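Local atomic coordinates of nitrate transport protein (Xanthomonas axonopodis pv. citri, PDB entry 3KSX), a protein that probably binds alkanesulfonates in the periplasm for uptake by an ABC transporter, and holds the sulfonate buffer MOPS in this structure. Residues Q36-S41 against A183-W188; G86-L91 against Q288-L293; R124-L129 against L200-E205; G131-F136 against D159-Y164. One frame throughout, in Å; residues are numbered along the deposited sequence.

Contact 1: Q36-S41 against A183-W188; sequences QKAVSS and AIWDPW
Ala-38 pushes its methyl group into the corner formed by the indole of Trp-185 and the backbone that turns from Asp-186 into Pro-187. CB lies 3.3 Å from the carbonyl oxygen of Asp-186. It also reaches the indole at its edge, near the ring plane, with Trp-185 CD1 3.9 Å from Ala-38 CB. The third wall is the proline ring, whose CD is again 3.9 Å from that CB. The Asp-186–Pro-187 peptide is cis, which folds the chain sharply just where the methyl group enters.

Beyond this small van der Waals touch the two segments communicate through water. A single molecule donates to Gln-36 OE1 at 2.8 Å and accepts from Trp-185 NE1 at 3.0 Å, lying at the indole edge in the ring plane. A chi1 of 41°, with CG between the backbone N and the carbonyl carbon, turns the CD1–NE1 edge of the indole to Ala-38 and this water. On one of its faces Ile-184 CD1 sits over the ring centre. The amide end of Gln-36 is shared out: NE2 bonds both Gly-84 O and an oxygen of the bound MOPS, so the water-bridged tryptophan lies one step behind a ligand contact.

Asp-186 turns its carboxylate away from Ala-38, to Ser-190 and His-270. Gln-36 belongs to the segment leading from strand 30-36 to helix 40-48, with Val-39 as N-cap, whereas Trp-185 ends strand 181-185 of the other sheet, packed against the starts of helices 141-152 and 167-175, consistent with a contact bridging the two halves beside the ligand cleft.

Contact 2: G86-L91 against Q288-L293; sequences GDIPPL and QATADL
This is a buried helix-to-helix contact, made where helix 88-95 meets helix 281-296. Thr-290 supplies its centre. CG2 is anti to the backbone N (chi1 -59° for OG1), which aims the methyl at two aliphatic side chains that it meets at about right angles: Ile-88 CD1 at 3.4 Å from Thr-290 CG2, tighter than usual for two carbons, and Leu-91 CD1 at 3.6 Å from the same methyl. The other branch of the leucine reaches one residue further, Leu-91 CD2 lying 3.8 Å from Ala-291 CB. Helix 88-95 follows strand 82-86 in one of the two alpha/beta halves expected of a periplasmic binding protein, and Gly-86 N, just ahead of it, donates to the bound MOPS; helix 281-296 is the last in the chain. The hydroxyl side of Thr-290 is handled by water: one molecule joins Asp-87 OD2, at 2.6 Å, to Thr-290 OG1, at 2.7 Å, with Ala-286 O a turn earlier as an alternative acceptor for the same hydroxyl. A direct bond from side chain to backbone comes from Gln-287, whose NE2 donates to Asp-87 O. Leu-91 additionally touches Val-304, Val-306 and Tyr-102.

Contact 3: R124-L129 against L200-E205; sequences RTVADL and LLANGE. With SO4 (sulfate ion), chain C.
Leu-201 lays its CD1 on one face of the flat peptide between Arg-124 and Thr-125, 3.5 Å from Arg-124 C and almost straight above the plane. Within the loop's own segment, Asp-128 OD2 holds the N-H of that peptide, Thr-125 N, which meets it from well above the carboxylate plane, and that of the peptide before it, Arg-124 N, on its anti lone pair at 2.9 Å. Further along segment 200-205 the amide of Asn-203 is met above its carbonyl plane by Glu-205 N, an Asx turn, and its ND2 returns a bond to Glu-205 OE1.

The rest of the contact is aliphatic. With CG anti to the backbone N (chi1 -173°), Leu-201 extends toward the loop, and its CD2 meets Leu-129 CD2 tip to tip at 3.8 Å. Beside it Val-126 CG2 stands 4.0 Å from Ala-202 CB. Two successive side chains can both turn to the loop because Leu-201 and Ala-202 sit together opposite Ile-115 in a classic beta bulge. Val-126 and Leu-129 also rest on helix 141-152, so the loop tucks over the edge strand 198-203 and that helix.

On the backbone of the same segment, Asn-203 N donates a nearly straight bond (169°) to sulfate O1 at 2.9 Å. The ion probably came from the crystallisation liquor.

No hydrogen bond crosses between the segments: each satisfies polar groups internally, Asp-128 for the loop and Asn-203 with Glu-205 in segment 200-205. Cohesion across the interface therefore rests on the leucine, valine and alanine methyls and on the leucine-covered peptide.

Contact 4: G131-F136 against D159-Y164; sequences GKRIAF and DITPLY
Two parallel strands of a beta-alpha-beta unit meet here: strand 133-136 leads into helix 141-152, and the chain returns as strand 161-164 at the outer edge of the sheet. The bonds run as a ladder. Gly-131 N reaches Asp-159 O before the strands proper begin; then Thr-161 N donates to Lys-132 O at 2.8 Å, Ile-134 N to Thr-161 O, Leu-163 N to Ile-134 O, and Phe-136 N to Leu-163 O at 2.9 Å. Between these rungs CA-H groups lean on carbonyls, the closest being Ala-135 CA, 3.1 Å from Leu-163 O.

One face of the pair carries Ile-134, Phe-136, Pro-162 and Tyr-164. A chi1 of 52° places the Phe-136 ring beside its own backbone and alongside Pro-162, CE2 reaching Pro-162 CB at 3.5 Å. Tyr-164 turns an edge toward the face of Phe-136 in an offset T-shaped pair, the centroids 5.4 Å apart and the planes at 82°. The Ile-134 side chain crosses that of Ile-160 at about a right angle, its CD1 3.8 Å from Ile-160 CB. Leu-146 of helix 141-152 packs on Ile-134 and Phe-136, and Leu-150 on Ile-160.

On the other face Arg-133 and Thr-161 lie side by side, and Leu-163 CD1 touches Arg-133 CB at 3.8 Å.

Asp-159 sends its carboxylate back to Ser-156 N, and Tyr-164 also forms a cation-pi pair with Lys-138. Regular backbone bonding thus fixes the strand register, while aromatic and aliphatic groups pack on one face and Arg-133, with Thr-161 and Leu-163, on the other.

In the fold
Contacts 1 and 2 both reach the bound MOPS, Gln-36 NE2 and Gly-86 N bonding the same oxygen, while the Ile-88 side chain stays about 6 Å away. Their centres are 19 Å apart, with nearest atoms about 5 Å apart. Contacts 3 and 4 lie further out, each centred about 20 Å from the middle of the chain, and they share one sheet with the 183-188 end of contact 1. Contact 4 joins contact 1 through a probable hydrogen bond, Ala-183 N to Ala-135 O (2.9 Å), and touches contact 3 where Leu-129 O packs on Ile-160 CG2 (3.5 Å). Along the chain, contact 4 is nested within the loops closed by the other three.

Contact 1: Q36-S41 against A183-W188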
loop_
_atom_site.group_PDB
_atom_site.type_symbol
_atom_site.label_atom_id
_atom_site.label_comp_id
_atom_site.label_asym_id
_atom_site.label_seq_id
_atom_site.Cartn_x
_atom_site.Cartn_y
_atom_site.Cartn_z
ATOM N N GLN A 36 -7.442 -2.017 2.411
ATOM C CA GLN A 36 -7.538 -1.465 1.088
ATOM C C GLN A 36 -7.964 -2.633 0.217
ATOM O O GLN A 36 -7.369 -3.690 0.301
ATOM C CB GLN A 36 -6.149 -0.969 0.597
ATOM C CG GLN A 36 -5.651 0.188 1.442
ATOM C CD GLN A 36 -4.341 0.746 0.954
ATOM O OE1 GLN A 36 -4.174 1.045 -0.217
ATOM N NE2 GLN A 36 -3.416 0.869 1.852
ATOM N N LYS A 37 -9.001 -2.431 -0.593
ATOM C CA LYS A 37 -9.464 -3.464 -1.559
ATOM C C LYS A 37 -8.370 -3.989 -2.487
ATOM O O LYS A 37 -8.380 -5.182 -2.878
ATOM C CB LYS A 37 -10.678 -2.968 -2.366
ATOM C CG LYS A 37 -12.058 -3.030 -1.616
ATOM C CD LYS A 37 -13.263 -2.991 -2.609
ATOM C CE LYS A 37 -14.535 -3.715 -2.066
ATOM N NZ LYS A 37 -15.313 -4.346 -3.229
ATOM N N ALA A 38 -7.403 -3.152 -2.813
ATOM C CA ALA A 38 -6.257 -3.609 -3.592
ATOM C C ALA A 38 -5.502 -4.822 -3.044
ATOM O O ALA A 38 -4.885 -5.600 -3.821
ATOM C CB ALA A 38 -5.242 -2.410 -3.848
ATOM N N VAL A 39 -5.497 -4.967 -1.716
ATOM C CA VAL A 39 -4.666 -5.968 -1.063
ATOM C C VAL A 39 -5.533 -7.202 -1.031
ATOM O O VAL A 39 -6.351 -7.373 -0.091
ATOM C CB VAL A 39 -4.231 -5.610 0.375
ATOM C CG1 VAL A 39 -3.190 -6.671 0.897
ATOM C CG2 VAL A 39 -3.667 -4.187 0.481
ATOM N N SER A 40 -5.371 -8.000 -2.106
ATOM C CA SER A 40 -6.047 -9.278 -2.345
ATOM C C SER A 40 -6.054 -10.204 -1.121
ATOM O O SER A 40 -7.082 -10.842 -0.819
ATOM C CB SER A 40 -5.412 -9.965 -3.555
ATOM O OG SER A 40 -5.927 -9.401 -4.742
ATOM N N SER A 41 -4.956 -10.216 -0.364
ATOM C CA SER A 41 -4.939 -11.118 0.805
ATOM C C SER A 41 -5.924 -10.701 1.921
ATOM O O SER A 41 -6.569 -11.568 2.539
ATOM C CB SER A 41 -3.532 -11.334 1.328
ATOM O OG SER A 41 -3.162 -10.281 2.161
ATOM N N ALA A 183 0.931 7.517 -11.299
ATOM C CA ALA A 183 1.712 6.501 -10.533
ATOM C C ALA A 183 0.647 5.818 -9.628
ATOM O O ALA A 183 -0.039 6.487 -8.849
ATOM C CB ALA A 183 2.782 7.075 -9.758
ATOM N N ILE A 184 0.585 4.501 -9.758
ATOM C CA ILE A 184 -0.537 3.673 -9.155
ATOM C C ILE A 184 -0.128 2.223 -9.012
ATOM O O ILE A 184 0.895 1.826 -9.523
ATOM C CB ILE A 184 -1.863 3.818 -9.994
ATOM C CG1 ILE A 184 -3.117 3.302 -9.254
ATOM C CG2 ILE A 184 -1.737 3.100 -11.398
ATOM C CD1 ILE A 184 -3.411 3.993 -7.904
ATOM N N TRP A 185 -0.906 1.447 -8.310
ATOM C CA TRP A 185 -0.542 0.055 -8.082
ATOM C C TRP A 185 -1.649 -0.823 -8.694
ATOM O O TRP A 185 -2.614 -0.312 -9.255
ATOM C CB TRP A 185 -0.404 -0.126 -6.561
ATOM C CG TRP A 185 -1.449 0.570 -5.744
ATOM C CD1 TRP A 185 -2.649 0.092 -5.364
ATOM C CD2 TRP A 185 -1.364 1.915 -5.212
ATOM N NE1 TRP A 185 -3.321 1.038 -4.635
ATOM C CE2 TRP A 185 -2.575 2.180 -4.554
ATOM C CE3 TRP A 185 -0.393 2.911 -5.261
ATOM C CZ2 TRP A 185 -2.806 3.358 -3.850
ATOM C CZ3 TRP A 185 -0.668 4.128 -4.631
ATOM C CH2 TRP A 185 -1.876 4.343 -3.954
ATOM N N ASP A 186 -1.483 -2.145 -8.609
ATOM C CA ASP A 186 -2.538 -3.117 -8.883
ATOM C C ASP A 186 -3.724 -2.975 -7.907
ATOM O O ASP A 186 -3.535 -2.709 -6.700
ATOM C CB ASP A 186 -2.020 -4.552 -8.817
ATOM C CG ASP A 186 -1.663 -5.107 -10.158
ATOM O OD1 ASP A 186 -2.238 -4.681 -11.182
ATOM O OD2 ASP A 186 -0.763 -5.957 -10.193
ATOM N N PRO A 187 -4.941 -3.179 -8.414
ATOM C CA PRO A 187 -5.244 -3.769 -9.752
ATOM C C PRO A 187 -5.442 -2.791 -10.911
ATOM O O PRO A 187 -5.718 -3.244 -12.014
ATOM C CB PRO A 187 -6.576 -4.493 -9.482
ATOM C CG PRO A 187 -7.309 -3.419 -8.547
ATOM C CD PRO A 187 -6.169 -2.969 -7.601
ATOM N N TRP A 188 -5.344 -1.484 -10.655
ATOM C CA TRP A 188 -5.473 -0.459 -11.713
ATOM C C TRP A 188 -4.427 -0.689 -12.812
ATOM O O TRP A 188 -4.769 -0.678 -13.978
ATOM C CB TRP A 188 -5.372 0.958 -11.148
ATOM C CG TRP A 188 -6.192 1.156 -9.878
ATOM C CD1 TRP A 188 -5.790 0.924 -8.553
ATOM C CD2 TRP A 188 -7.521 1.637 -9.808
ATOM N NE1 TRP A 188 -6.815 1.214 -7.693
ATOM C CE2 TRP A 188 -7.890 1.660 -8.426
ATOM C CE3 TRP A 188 -8.443 2.028 -10.762
ATOM C CZ2 TRP A 188 -9.148 2.099 -7.989
ATOM C CZ3 TRP A 188 -9.732 2.452 -10.328
ATOM C CH2 TRP A 188 -10.065 2.486 -8.953
HETATM O O HOH W 1 -5.587 1.437 -2.645
#

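Contact 2: G86-L91 against Q288-L293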
loop_
_atom_site.group_PDB
_atom_site.type_symbol
_atom_site.label_atom_id
_atom_site.label_comp_id
_atom_site.label_asym_id
_atom_site.label_seq_id
_atom_site.Cartn_x
_atom_site.Cartn_y
_atom_site.Cartn_z
ATOM N N GLY A 86 1.119 1.038 2.649
ATOM C CA GLY A 86 2.474 1.180 2.025
ATOM C C GLY A 86 3.554 1.675 2.998
ATOM O O GLY A 86 3.297 1.972 4.137
ATOM N N ASP A 87 4.772 1.845 2.512
ATOM C CA ASP A 87 5.856 2.239 3.382
ATOM C C ASP A 87 5.773 3.766 3.678
ATOM O O ASP A 87 6.110 4.266 4.770
ATOM C CB ASP A 87 7.181 1.881 2.743
ATOM C CG ASP A 87 7.454 2.525 1.416
ATOM O OD1 ASP A 87 6.571 2.797 0.561
ATOM O OD2 ASP A 87 8.687 2.703 1.124
ATOM N N ILE A 88 5.231 4.521 2.726
ATOM C CA ILE A 88 5.151 6.008 2.859
ATOM C C ILE A 88 4.067 6.599 3.756
ATOM O O ILE A 88 4.366 7.622 4.481
ATOM C CB ILE A 88 5.134 6.730 1.443
ATOM C CG1 ILE A 88 6.241 6.165 0.517
ATOM C CG2 ILE A 88 5.132 8.304 1.561
ATOM C CD1 ILE A 88 7.683 6.230 1.167
ATOM N N PRO A 89 2.846 5.999 3.759
ATOM C CA PRO A 89 1.791 6.615 4.598
ATOM C C PRO A 89 2.187 6.835 6.087
ATOM O O PRO A 89 1.994 7.962 6.616
ATOM C CB PRO A 89 0.609 5.693 4.443
ATOM C CG PRO A 89 0.753 5.192 2.924
ATOM C CD PRO A 89 2.289 4.966 2.862
ATOM N N PRO A 90 2.800 5.829 6.738
ATOM C CA PRO A 90 3.166 6.054 8.117
ATOM C C PRO A 90 4.206 7.128 8.331
ATOM O O PRO A 90 4.210 7.746 9.388
ATOM C CB PRO A 90 3.661 4.695 8.632
ATOM C CG PRO A 90 3.876 3.834 7.406
ATOM C CD PRO A 90 3.019 4.435 6.297
ATOM N N LEU A 91 5.095 7.347 7.352
ATOM C CA LEU A 91 6.100 8.394 7.439
ATOM C C LEU A 91 5.376 9.742 7.437
ATOM O O LEU A 91 5.660 10.659 8.219
ATOM C CB LEU A 91 7.069 8.261 6.249
ATOM C CG LEU A 91 8.015 7.054 6.326
ATOM C CD1 LEU A 91 8.879 6.930 5.026
ATOM C CD2 LEU A 91 8.834 7.100 7.594
ATOM N N GLN A 288 13.919 3.993 7.729
ATOM C CA GLN A 288 14.535 5.288 8.089
ATOM C C GLN A 288 15.234 6.015 6.909
ATOM O O GLN A 288 15.217 7.263 6.782
ATOM C CB GLN A 288 15.608 4.995 9.160
ATOM C CG GLN A 288 16.199 6.279 9.822
ATOM C CD GLN A 288 15.155 7.181 10.395
ATOM O OE1 GLN A 288 14.450 6.794 11.342
ATOM N NE2 GLN A 288 15.038 8.413 9.856
ATOM N N ALA A 289 15.880 5.249 6.024
ATOM C CA ALA A 289 16.535 5.837 4.846
ATOM C C ALA A 289 15.502 6.566 3.952
ATOM O O ALA A 289 15.781 7.676 3.458
ATOM C CB ALA A 289 17.262 4.758 4.086
ATOM N N THR A 290 14.289 5.992 3.825
ATOM C CA THR A 290 13.234 6.624 3.052
ATOM C C THR A 290 12.796 7.909 3.766
ATOM O O THR A 290 12.666 8.900 3.137
ATOM C CB THR A 290 12.060 5.661 2.875
ATOM O OG1 THR A 290 12.526 4.469 2.200
ATOM C CG2 THR A 290 10.942 6.325 2.109
ATOM N N ALA A 291 12.660 7.877 5.091
ATOM C CA ALA A 291 12.285 9.067 5.873
ATOM C C ALA A 291 13.369 10.150 5.594
ATOM O O ALA A 291 13.060 11.343 5.405
ATOM C CB ALA A 291 12.282 8.640 7.403
ATOM N N ASP A 292 14.632 9.739 5.632
ATOM C CA ASP A 292 15.750 10.711 5.411
ATOM C C ASP A 292 15.719 11.349 4.024
ATOM O O ASP A 292 15.919 12.603 3.844
ATOM C CB ASP A 292 17.113 10.031 5.637
ATOM C CG ASP A 292 17.328 9.553 7.116
ATOM O OD1 ASP A 292 16.580 9.934 8.057
ATOM O OD2 ASP A 292 18.263 8.744 7.278
ATOM N N LEU A 293 15.442 10.494 3.028
ATOM C CA LEU A 293 15.279 10.927 1.628
ATOM C C LEU A 293 14.147 11.924 1.460
ATOM O O LEU A 293 14.332 12.930 0.796
ATOM C CB LEU A 293 15.068 9.718 0.691
ATOM C CG LEU A 293 14.816 9.927 -0.812
ATOM C CD1 LEU A 293 15.955 10.686 -1.417
ATOM C CD2 LEU A 293 14.670 8.550 -1.472
HETATM O O HOH W 2 10.617 2.732 2.891
#

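Contact 3: R124-L129 against L200-E205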
loop_
_atom_site.group_PDB
_atom_site.type_symbol
_atom_site.label_atom_id
_atom_site.label_comp_id
_atom_site.label_asym_id
_atom_site.label_seq_id
_atom_site.Cartn_x
_atom_site.Cartn_y
_atom_site.Cartn_z
ATOM N N ARG A 124 7.417 7.811 -23.795
ATOM C CA ARG A 124 7.957 6.432 -23.894
ATOM C C ARG A 124 9.103 6.113 -22.975
ATOM O O ARG A 124 9.490 4.940 -22.824
ATOM C CB ARG A 124 8.370 6.090 -25.348
ATOM C CG ARG A 124 7.102 5.810 -26.104
ATOM C CD ARG A 124 7.185 5.112 -27.445
ATOM N NE ARG A 124 5.817 5.273 -27.902
ATOM C CZ ARG A 124 5.317 6.418 -28.403
ATOM N NH1 ARG A 124 6.092 7.507 -28.630
ATOM N NH2 ARG A 124 4.033 6.455 -28.705
ATOM N N THR A 125 9.640 7.166 -22.386
ATOM C CA THR A 125 10.690 6.991 -21.416
ATOM C C THR A 125 10.385 7.865 -20.179
ATOM O O THR A 125 9.590 8.837 -20.252
ATOM C CB THR A 125 12.064 7.389 -21.999
ATOM O OG1 THR A 125 12.084 8.798 -22.187
ATOM C CG2 THR A 125 12.362 6.686 -23.355
ATOM N N VAL A 126 11.065 7.543 -19.081
ATOM C CA VAL A 126 10.951 8.363 -17.868
ATOM C C VAL A 126 11.377 9.800 -18.156
ATOM O O VAL A 126 10.751 10.723 -17.666
ATOM C CB VAL A 126 11.713 7.725 -16.685
ATOM C CG1 VAL A 126 11.676 8.662 -15.461
ATOM C CG2 VAL A 126 11.134 6.375 -16.300
ATOM N N ALA A 127 12.399 10.025 -18.993
ATOM C CA ALA A 127 12.836 11.381 -19.248
ATOM C C ALA A 127 11.760 12.215 -19.854
ATOM O O ALA A 127 11.671 13.443 -19.590
ATOM C CB ALA A 127 14.107 11.399 -20.137
ATOM N N ASP A 128 10.873 11.562 -20.603
ATOM C CA ASP A 128 9.756 12.254 -21.245
ATOM C C ASP A 128 8.721 12.840 -20.255
ATOM O O ASP A 128 7.880 13.673 -20.625
ATOM C CB ASP A 128 9.029 11.268 -22.146
ATOM C CG ASP A 128 9.771 10.942 -23.418
ATOM O OD1 ASP A 128 10.646 11.729 -23.866
ATOM O OD2 ASP A 128 9.419 9.888 -23.997
ATOM N N LEU A 129 8.756 12.427 -18.992
ATOM C CA LEU A 129 7.898 13.010 -17.914
ATOM C C LEU A 129 8.287 14.430 -17.472
ATOM O O LEU A 129 7.477 15.104 -16.855
ATOM C CB LEU A 129 7.859 12.107 -16.659
ATOM C CG LEU A 129 7.391 10.652 -16.882
ATOM C CD1 LEU A 129 7.625 9.800 -15.670
ATOM C CD2 LEU A 129 5.934 10.567 -17.133
ATOM N N LEU A 200 2.516 0.560 -19.660
ATOM C CA LEU A 200 3.485 0.702 -18.559
ATOM C C LEU A 200 4.652 1.597 -18.967
ATOM O O LEU A 200 5.369 1.394 -20.001
ATOM C CB LEU A 200 3.990 -0.695 -18.158
ATOM C CG LEU A 200 5.010 -0.789 -17.041
ATOM C CD1 LEU A 200 4.392 -0.315 -15.764
ATOM C CD2 LEU A 200 5.397 -2.263 -16.925
ATOM N N LEU A 201 4.992 2.585 -18.141
ATOM C CA LEU A 201 6.164 3.332 -18.481
ATOM C C LEU A 201 7.349 2.818 -17.617
ATOM O O LEU A 201 8.467 2.700 -18.103
ATOM C CB LEU A 201 5.932 4.833 -18.265
ATOM C CG LEU A 201 7.070 5.704 -18.771
ATOM C CD1 LEU A 201 6.987 5.775 -20.213
ATOM C CD2 LEU A 201 6.919 7.130 -18.280
ATOM N N ALA A 202 7.095 2.579 -16.326
ATOM C CA ALA A 202 8.170 2.093 -15.410
ATOM C C ALA A 202 7.520 1.392 -14.252
ATOM O O ALA A 202 6.393 1.704 -13.927
ATOM C CB ALA A 202 9.012 3.265 -14.893
ATOM N N ASN A 203 8.169 0.383 -13.674
ATOM C CA ASN A 203 7.647 -0.236 -12.396
ATOM C C ASN A 203 8.677 -0.115 -11.322
ATOM O O ASN A 203 9.651 0.637 -11.511
ATOM C CB ASN A 203 7.186 -1.704 -12.608
ATOM C CG ASN A 203 8.359 -2.656 -12.982
ATOM O OD1 ASN A 203 9.556 -2.347 -12.769
ATOM N ND2 ASN A 203 8.010 -3.844 -13.482
ATOM N N GLY A 204 8.504 -0.854 -10.210
ATOM C CA GLY A 204 9.322 -0.626 -9.074
ATOM C C GLY A 204 10.484 -1.556 -8.946
ATOM O O GLY A 204 11.165 -1.494 -7.949
ATOM N N GLU A 205 10.703 -2.400 -9.956
ATOM C CA GLU A 205 11.807 -3.363 -9.934
ATOM C C GLU A 205 13.139 -2.628 -9.836
ATOM O O GLU A 205 13.344 -1.590 -10.479
ATOM C CB GLU A 205 11.755 -4.209 -11.203
ATOM C CG GLU A 205 10.634 -5.296 -11.045
ATOM C CD GLU A 205 10.625 -6.312 -12.173
ATOM O OE1 GLU A 205 10.204 -5.928 -13.299
ATOM O OE2 GLU A 205 10.965 -7.500 -11.883
HETATM S S SO4 C . 10.183 -1.140 -16.492
HETATM O O1 SO4 C . 10.516 -0.470 -15.194
HETATM O O2 SO4 C . 10.623 -0.223 -17.563
HETATM O O3 SO4 C . 10.857 -2.434 -16.566
HETATM O O4 SO4 C . 8.764 -1.440 -16.781
#

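Contact 4: G131-F136 against D159-Y164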
loop_
_atom_site.group_PDB
_atom_site.type_symbol
_atom_site.label_atom_id
_atom_site.label_comp_id
_atom_site.label_asym_id
_atom_site.label_seq_id
_atom_site.Cartn_x
_atom_site.Cartn_y
_atom_site.Cartn_z
ATOM N N GLY A 131 8.172 18.034 -17.004
ATOM C CA GLY A 131 7.178 19.035 -17.345
ATOM C C GLY A 131 5.757 18.561 -17.487
ATOM O O GLY A 131 4.850 19.369 -17.830
ATOM N N LYS A 132 5.495 17.313 -17.120
ATOM C CA LYS A 132 4.175 16.716 -17.293
ATOM C C LYS A 132 3.386 16.627 -15.960
ATOM O O LYS A 132 3.977 16.641 -14.880
ATOM C CB LYS A 132 4.300 15.320 -17.878
ATOM C CG LYS A 132 5.081 15.211 -19.162
ATOM C CD LYS A 132 4.385 15.856 -20.281
ATOM C CE LYS A 132 5.224 15.578 -21.502
ATOM N NZ LYS A 132 5.373 16.782 -22.311
ATOM N N ARG A 133 2.066 16.508 -16.094
ATOM C CA ARG A 133 1.106 16.453 -14.990
ATOM C C ARG A 133 0.935 14.988 -14.663
ATOM O O ARG A 133 0.482 14.218 -15.489
ATOM C CB ARG A 133 -0.223 17.002 -15.462
ATOM C CG ARG A 133 -0.207 18.458 -15.548
ATOM C CD ARG A 133 -1.575 18.945 -15.831
ATOM N NE ARG A 133 -1.446 20.383 -15.653
ATOM C CZ ARG A 133 -2.424 21.211 -15.309
ATOM N NH1 ARG A 133 -3.668 20.759 -15.099
ATOM N NH2 ARG A 133 -2.130 22.508 -15.172
ATOM N N ILE A 134 1.368 14.634 -13.466
ATOM C CA ILE A 134 1.357 13.244 -13.006
ATOM C C ILE A 134 0.454 13.088 -11.783
ATOM O O ILE A 134 0.716 13.705 -10.726
ATOM C CB ILE A 134 2.768 12.800 -12.683
ATOM C CG1 ILE A 134 3.766 13.191 -13.811
ATOM C CG2 ILE A 134 2.810 11.327 -12.356
ATOM C CD1 ILE A 134 5.159 12.613 -13.535
ATOM N N ALA A 135 -0.589 12.280 -11.901
ATOM C CA ALA A 135 -1.564 11.964 -10.839
ATOM C C ALA A 135 -0.965 10.898 -9.907
ATOM O O ALA A 135 -0.370 9.900 -10.375
ATOM C CB ALA A 135 -2.817 11.333 -11.482
ATOM N N PHE A 136 -1.147 11.073 -8.610
ATOM C CA PHE A 136 -0.833 9.973 -7.627
ATOM C C PHE A 136 -1.396 10.346 -6.289
ATOM O O PHE A 136 -1.664 11.524 -6.032
ATOM C CB PHE A 136 0.701 9.687 -7.429
ATOM C CG PHE A 136 1.540 10.937 -7.097
ATOM C CD1 PHE A 136 1.952 11.180 -5.746
ATOM C CD2 PHE A 136 1.927 11.844 -8.080
ATOM C CE1 PHE A 136 2.721 12.274 -5.435
ATOM C CE2 PHE A 136 2.731 12.993 -7.766
ATOM C CZ PHE A 136 3.081 13.191 -6.421
ATOM N N ASP A 159 10.375 18.814 -11.012
ATOM C CA ASP A 159 10.434 18.873 -12.483
ATOM C C ASP A 159 9.126 18.421 -13.133
ATOM O O ASP A 159 8.990 18.388 -14.369
ATOM C CB ASP A 159 11.576 18.010 -13.006
ATOM C CG ASP A 159 12.927 18.492 -12.566
ATOM O OD1 ASP A 159 13.164 19.712 -12.615
ATOM O OD2 ASP A 159 13.777 17.662 -12.156
ATOM N N ILE A 160 8.183 17.993 -12.296
ATOM C CA ILE A 160 6.909 17.418 -12.783
ATOM C C ILE A 160 5.818 18.178 -12.052
ATOM O O ILE A 160 6.098 18.829 -11.046
ATOM C CB ILE A 160 6.805 15.880 -12.649
ATOM C CG1 ILE A 160 6.877 15.396 -11.198
ATOM C CG2 ILE A 160 7.957 15.158 -13.393
ATOM C CD1 ILE A 160 5.595 15.491 -10.459
ATOM N N THR A 161 4.587 18.130 -12.538
ATOM C CA THR A 161 3.502 18.742 -11.845
ATOM C C THR A 161 2.586 17.712 -11.171
ATOM O O THR A 161 1.925 16.990 -11.893
ATOM C CB THR A 161 2.707 19.478 -12.837
ATOM O OG1 THR A 161 3.511 20.560 -13.268
ATOM C CG2 THR A 161 1.450 19.974 -12.271
ATOM N N PRO A 162 2.543 17.639 -9.808
ATOM C CA PRO A 162 1.731 16.533 -9.191
ATOM C C PRO A 162 0.222 16.833 -9.231
ATOM O O PRO A 162 -0.193 17.954 -9.042
ATOM C CB PRO A 162 2.268 16.501 -7.754
ATOM C CG PRO A 162 2.614 18.019 -7.476
ATOM C CD PRO A 162 3.356 18.346 -8.765
ATOM N N LEU A 163 -0.612 15.865 -9.536
ATOM C CA LEU A 163 -2.013 15.989 -9.277
ATOM C C LEU A 163 -2.304 14.968 -8.151
ATOM O O LEU A 163 -2.349 13.732 -8.360
ATOM C CB LEU A 163 -2.833 15.760 -10.576
ATOM C CG LEU A 163 -2.359 16.503 -11.819
ATOM C CD1 LEU A 163 -3.066 16.018 -13.070
ATOM C CD2 LEU A 163 -2.471 18.036 -11.704
ATOM N N TYR A 164 -2.458 15.493 -6.940
ATOM C CA TYR A 164 -2.720 14.665 -5.798
ATOM C C TYR A 164 -4.134 14.152 -5.814
ATOM O O TYR A 164 -5.023 14.897 -5.468
ATOM C CB TYR A 164 -2.446 15.466 -4.527
ATOM C CG TYR A 164 -1.036 15.947 -4.405
ATOM C CD1 TYR A 164 0.029 15.067 -4.498
ATOM C CD2 TYR A 164 -0.758 17.296 -4.228
ATOM C CE1 TYR A 164 1.333 15.499 -4.327
ATOM C CE2 TYR A 164 0.563 17.741 -4.102
ATOM C CZ TYR A 164 1.580 16.845 -4.146
ATOM O OH TYR A 164 2.846 17.310 -4.037
#